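Local coordinates for protein dermonecrotic toxin (Pasteurella multocida, PDB 2EBF) that acts as a potent mitogen and dermonecrotic toxin that induces bone resorption and is associated with severe progressive atrophic rhinitis in pigs, at residues G301-G304 with F305-F309; A310-N313 with F314-T317. One frame throughout, in Å; residues are numbered along the deposited sequence.

Interaction 1 of 2, residues G301-G304 with F305-F309; sequences GDLG and FEQAF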
loop_
_atom_site.group_PDB
_atom_site.type_symbol
_atom_site.label_atom_id
_atom_site.label_comp_id
_atom_site.label_asym_id
_atom_site.label_seq_id
_atom_site.Cartn_x
_atom_site.Cartn_y
_atom_site.Cartn_z
ATOM N N GLY A 301 -23.034 -3.188 -19.388
ATOM C CA GLY A 301 -22.571 -2.730 -20.695
ATOM C C GLY A 301 -21.081 -2.448 -20.759
ATOM O O GLY A 301 -20.263 -3.266 -20.329
ATOM N N ASP A 302 -20.739 -1.275 -21.284
ATOM C CA ASP A 302 -19.351 -0.865 -21.492
ATOM C C ASP A 302 -18.721 -0.272 -20.229
ATOM O O ASP A 302 -17.527 0.053 -20.213
ATOM C CB ASP A 302 -19.271 0.139 -22.652
ATOM C CG ASP A 302 -20.055 1.428 -22.381
ATOM O OD1 ASP A 302 -21.121 1.373 -21.722
ATOM O OD2 ASP A 302 -19.611 2.505 -22.838
ATOM N N LEU A 303 -19.523 -0.129 -19.178
ATOM C CA LEU A 303 -19.047 0.403 -17.904
ATOM C C LEU A 303 -18.300 -0.669 -17.120
ATOM O O LEU A 303 -18.395 -1.862 -17.436
ATOM C CB LEU A 303 -20.220 0.934 -17.070
ATOM C CG LEU A 303 -21.035 2.117 -17.612
ATOM C CD1 LEU A 303 -22.006 2.613 -16.556
ATOM C CD2 LEU A 303 -20.127 3.247 -18.064
ATOM N N GLY A 304 -17.551 -0.245 -16.103
ATOM C CA GLY A 304 -17.031 -1.174 -15.103
ATOM C C GLY A 304 -18.165 -1.580 -14.183
ATOM O O GLY A 304 -19.123 -0.821 -14.001
ATOM N N PHE A 305 -18.073 -2.775 -13.605
ATOM C CA PHE A 305 -19.163 -3.306 -12.775
ATOM C C PHE A 305 -19.420 -2.396 -11.585
ATOM O O PHE A 305 -20.562 -1.996 -11.316
ATOM C CB PHE A 305 -18.860 -4.736 -12.309
ATOM C CG PHE A 305 -20.008 -5.401 -11.595
ATOM C CD1 PHE A 305 -20.916 -6.204 -12.297
ATOM C CD2 PHE A 305 -20.182 -5.234 -10.224
ATOM C CE1 PHE A 305 -21.980 -6.823 -11.641
ATOM C CE2 PHE A 305 -21.241 -5.843 -9.561
ATOM C CZ PHE A 305 -22.144 -6.640 -10.269
ATOM N N GLU A 306 -18.345 -2.065 -10.875
ATOM C CA GLU A 306 -18.436 -1.185 -9.718
ATOM C C GLU A 306 -18.811 0.236 -10.131
ATOM O O GLU A 306 -19.605 0.884 -9.458
ATOM C CB GLU A 306 -17.122 -1.199 -8.937
ATOM C CG GLU A 306 -16.787 -2.568 -8.342
ATOM C CD GLU A 306 -15.977 -3.456 -9.277
ATOM O OE1 GLU A 306 -15.708 -3.049 -10.428
ATOM O OE2 GLU A 306 -15.597 -4.564 -8.846
ATOM N N GLN A 307 -18.240 0.708 -11.242
ATOM C CA GLN A 307 -18.582 2.021 -11.806
ATOM C C GLN A 307 -20.091 2.174 -12.000
ATOM O O GLN A 307 -20.658 3.238 -11.749
ATOM C CB GLN A 307 -17.876 2.234 -13.152
ATOM C CG GLN A 307 -18.189 3.590 -13.786
ATOM C CD GLN A 307 -17.558 3.793 -15.145
ATOM O OE1 GLN A 307 -17.288 4.928 -15.552
ATOM N NE2 GLN A 307 -17.318 2.705 -15.857
ATOM N N ALA A 308 -20.732 1.090 -12.433
ATOM C CA ALA A 308 -22.152 1.086 -12.749
ATOM C C ALA A 308 -23.051 0.892 -11.528
ATOM O O ALA A 308 -24.100 1.539 -11.423
ATOM C CB ALA A 308 -22.448 0.003 -13.798
ATOM N N PHE A 309 -22.641 0.016 -10.607
ATOM C CA PHE A 309 -23.560 -0.508 -9.587
ATOM C C PHE A 309 -23.188 -0.284 -8.121
ATOM O O PHE A 309 -24.058 -0.376 -7.246
ATOM C CB PHE A 309 -23.773 -2.009 -9.785
ATOM C CG PHE A 309 -24.227 -2.398 -11.165
ATOM C CD1 PHE A 309 -23.591 -3.439 -11.842
ATOM C CD2 PHE A 309 -25.295 -1.750 -11.779
ATOM C CE1 PHE A 309 -24.004 -3.830 -13.111
ATOM C CE2 PHE A 309 -25.719 -2.127 -13.054
ATOM C CZ PHE A 309 -25.075 -3.171 -13.721
#

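Interaction 2 of 2, residues A310-N313 with F314-T317; sequences ATRN and FFNT. With GLC (alpha-D-glucopyranose), chain B.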
loop_
_atom_site.group_PDB
_atom_site.type_symbol
_atom_site.label_atom_id
_atom_site.label_comp_id
_atom_site.label_asym_id
_atom_site.label_seq_id
_atom_site.Cartn_x
_atom_site.Cartn_y
_atom_site.Cartn_z
ATOM N N ALA A 310 -21.914 -0.019 -7.837
ATOM C CA ALA A 310 -21.480 0.113 -6.452
ATOM C C ALA A 310 -22.210 1.257 -5.755
ATOM O O ALA A 310 -22.520 2.276 -6.380
ATOM C CB ALA A 310 -19.957 0.305 -6.370
ATOM N N THR A 311 -22.510 1.083 -4.471
ATOM C CA THR A 311 -22.877 2.224 -3.652
ATOM C C THR A 311 -21.643 3.107 -3.561
ATOM O O THR A 311 -20.524 2.598 -3.621
ATOM C CB THR A 311 -23.293 1.810 -2.231
ATOM O OG1 THR A 311 -23.708 2.969 -1.499
ATOM C CG2 THR A 311 -22.156 1.172 -1.503
ATOM N N ARG A 312 -21.833 4.416 -3.419
ATOM C CA ARG A 312 -20.677 5.313 -3.316
ATOM C C ARG A 312 -19.804 4.928 -2.130
ATOM O O ARG A 312 -18.583 5.047 -2.180
ATOM C CB ARG A 312 -21.098 6.782 -3.225
ATOM C CG ARG A 312 -19.920 7.746 -2.979
ATOM C CD ARG A 312 -18.749 7.514 -3.946
ATOM N NE ARG A 312 -18.860 8.387 -5.093
ATOM C CZ ARG A 312 -17.993 9.342 -5.431
ATOM N NH1 ARG A 312 -16.867 9.547 -4.754
ATOM N NH2 ARG A 312 -18.260 10.079 -6.493
ATOM N N ASN A 313 -20.442 4.443 -1.073
ATOM C CA ASN A 313 -19.736 4.031 0.125
ATOM C C ASN A 313 -18.809 2.842 -0.088
ATOM O O ASN A 313 -17.668 2.843 0.382
ATOM C CB ASN A 313 -20.743 3.699 1.215
ATOM C CG ASN A 313 -20.557 4.549 2.436
ATOM O OD1 ASN A 313 -19.996 4.096 3.447
ATOM N ND2 ASN A 313 -20.995 5.810 2.353
ATOM N N PHE A 314 -19.314 1.817 -0.781
ATOM C CA PHE A 314 -18.533 0.630 -1.107
ATOM C C PHE A 314 -17.428 1.004 -2.090
ATOM O O PHE A 314 -16.292 0.554 -1.961
ATOM C CB PHE A 314 -19.432 -0.462 -1.702
ATOM C CG PHE A 314 -18.693 -1.697 -2.133
ATOM C CD1 PHE A 314 -18.153 -2.564 -1.195
ATOM C CD2 PHE A 314 -18.544 -1.996 -3.481
ATOM C CE1 PHE A 314 -17.467 -3.720 -1.595
ATOM C CE2 PHE A 314 -17.857 -3.143 -3.891
ATOM C CZ PHE A 314 -17.322 -4.002 -2.944
ATOM N N PHE A 315 -17.784 1.833 -3.066
ATOM C CA PHE A 315 -16.827 2.353 -4.043
ATOM C C PHE A 315 -15.639 3.031 -3.342
ATOM O O PHE A 315 -14.493 2.653 -3.565
ATOM C CB PHE A 315 -17.539 3.315 -5.007
ATOM C CG PHE A 315 -16.672 3.800 -6.140
ATOM C CD1 PHE A 315 -16.625 3.103 -7.351
ATOM C CD2 PHE A 315 -15.916 4.963 -6.004
ATOM C CE1 PHE A 315 -15.818 3.567 -8.416
ATOM C CE2 PHE A 315 -15.100 5.428 -7.067
ATOM C CZ PHE A 315 -15.071 4.726 -8.262
ATOM N N ASN A 316 -15.918 4.004 -2.477
ATOM C CA ASN A 316 -14.863 4.712 -1.729
ATOM C C ASN A 316 -13.987 3.794 -0.883
ATOM O O ASN A 316 -12.768 3.939 -0.849
ATOM C CB ASN A 316 -15.477 5.800 -0.840
ATOM C CG ASN A 316 -15.992 6.974 -1.634
ATOM O OD1 ASN A 316 -15.717 7.095 -2.828
ATOM N ND2 ASN A 316 -16.735 7.860 -0.970
ATOM N N THR A 317 -14.617 2.842 -0.204
ATOM C CA THR A 317 -13.897 1.882 0.626
ATOM C C THR A 317 -12.950 1.018 -0.204
ATOM O O THR A 317 -11.819 0.751 0.203
ATOM C CB THR A 317 -14.883 0.994 1.376
ATOM O OG1 THR A 317 -15.611 1.809 2.297
ATOM C CG2 THR A 317 -14.155 -0.137 2.126
HETATM C C1 GLC B . -23.947 9.405 -9.006
HETATM C C2 GLC B . -25.211 9.628 -8.170
HETATM C C3 GLC B . -25.211 11.037 -7.570
HETATM C C4 GLC B . -23.922 11.297 -6.783
HETATM C C5 GLC B . -22.665 10.969 -7.610
HETATM C C6 GLC B . -21.386 11.019 -6.765
HETATM O O1 GLC B . -23.980 10.257 -10.154
HETATM O O2 GLC B . -26.398 9.421 -8.956
HETATM O O3 GLC B . -26.339 11.186 -6.702
HETATM O O4 GLC B . -23.903 12.652 -6.324
HETATM O O5 GLC B . -22.765 9.673 -8.224
HETATM O O6 GLC B . -21.343 9.959 -5.792
#

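Interaction 1 of 2, residues G301-G304 with F305-F309
Leu303 and Gly304 meet Gln307 and Ala308 where the chain turns into the short helix 305-309, a helix N-terminus in the C2 region of the toxin with Gly304 at the N-cap position. The first turn is closed by Ala308 N, which donates to Gly304 O over 2.9 Å.

The tight part of the contact is gathered round this bond. The methyl of Ala308 lies against the same carbonyl, Ala308 CB being 3.4 Å from Gly304 O, and on the neighbouring position Gln307 CB comes equally near, also 3.4 Å from Gly304 O. The Gln307 side chain is extended, with CG anti to the backbone N (chi1 -180°), and crosses that of Leu303 at about a right angle. The two branches of the leucine are shared out between the helix residues: CD2 rests against the glutamine, 3.9 Å from Gln307 CD, and CD1 turns to the alanine.

The solvent side is looser. Leu303, Gln307 and Ala308 are all partly exposed, and the loop before Leu303, which leaves helix 288-300 at Gly301, is exposed and does not touch the helix. The far side of helix 305-309 is buried in the fold, where Phe305 stacks on Tyr267 and Phe309 leans on Val299 of the preceding helix. Across the loop-helix contact itself, the apolar meeting is that of Leu303 CD1 with Ala308 CB, 3.8 Å apart.

Interaction 2 of 2, residues A310-N313 with F314-T317
Arg312 and Asn316, one helical turn apart, set their flat groups almost perpendicular, with guanidinium and amide planes 85° apart. The arginine chain bends at chi2 (50°) and again at chi3, folding its end back toward Asn316. There Arg312 NH1 makes a weak hydrogen bond of 3.3 Å to Asn316 OD1, which lies at the edge of the guanidinium. The stronger partner is Glu100, in a salt bridge to NH2, and Phe188 adds a cation-pi contact.

Thr311 crosses Phe314 at about a right angle. Its methyl is held between the backbone N and the carbonyl carbon (chi1 -177°), which leaves Thr311 CG2 unusually tight against Phe314 CB at 3.2 Å. Ala310 approaches the Phe314 ring at its edge, its CB 4.0 Å from CD2 of that ring. Along the backbone, Phe315 N donates to Thr311 O (2.9 Å), and equivalent bonds join Asn316 N to Arg312 O and Thr317 N to Asn313 O.

A glucose lies beside the arginine, its O6 3.0 Å from Arg312 NE and oblique to the guanidinium. This is the first turn of an alpha-helix, with Thr311 at the N-cap position, whose arginine forms part of a sugar pocket with Leu104, Phe188, Arg189, Gly190 and Ala192.

How the interactions relate
Interactions 1 and 2 come in series along the chain and occupy two consecutive helix starts: interaction 1 opens the short helix 305-309, and interaction 2 opens the long helix 312-333. Their centres are 13 Å apart, both within the C2 region and on the same side of the chain's centre. They touch by packing, Glu306 O lying 4.3 Å from Phe315 CD1. Tyr205 ties them together further, since its ring meets both Phe305 and Phe314 edge to face. Interaction 2 supplies Arg312 to the sugar pocket, whereas interaction 1 is joined to the loop carrying the pocket residues Phe188 and Arg189 through a backbone hydrogen bond between Arg189 and Gln307.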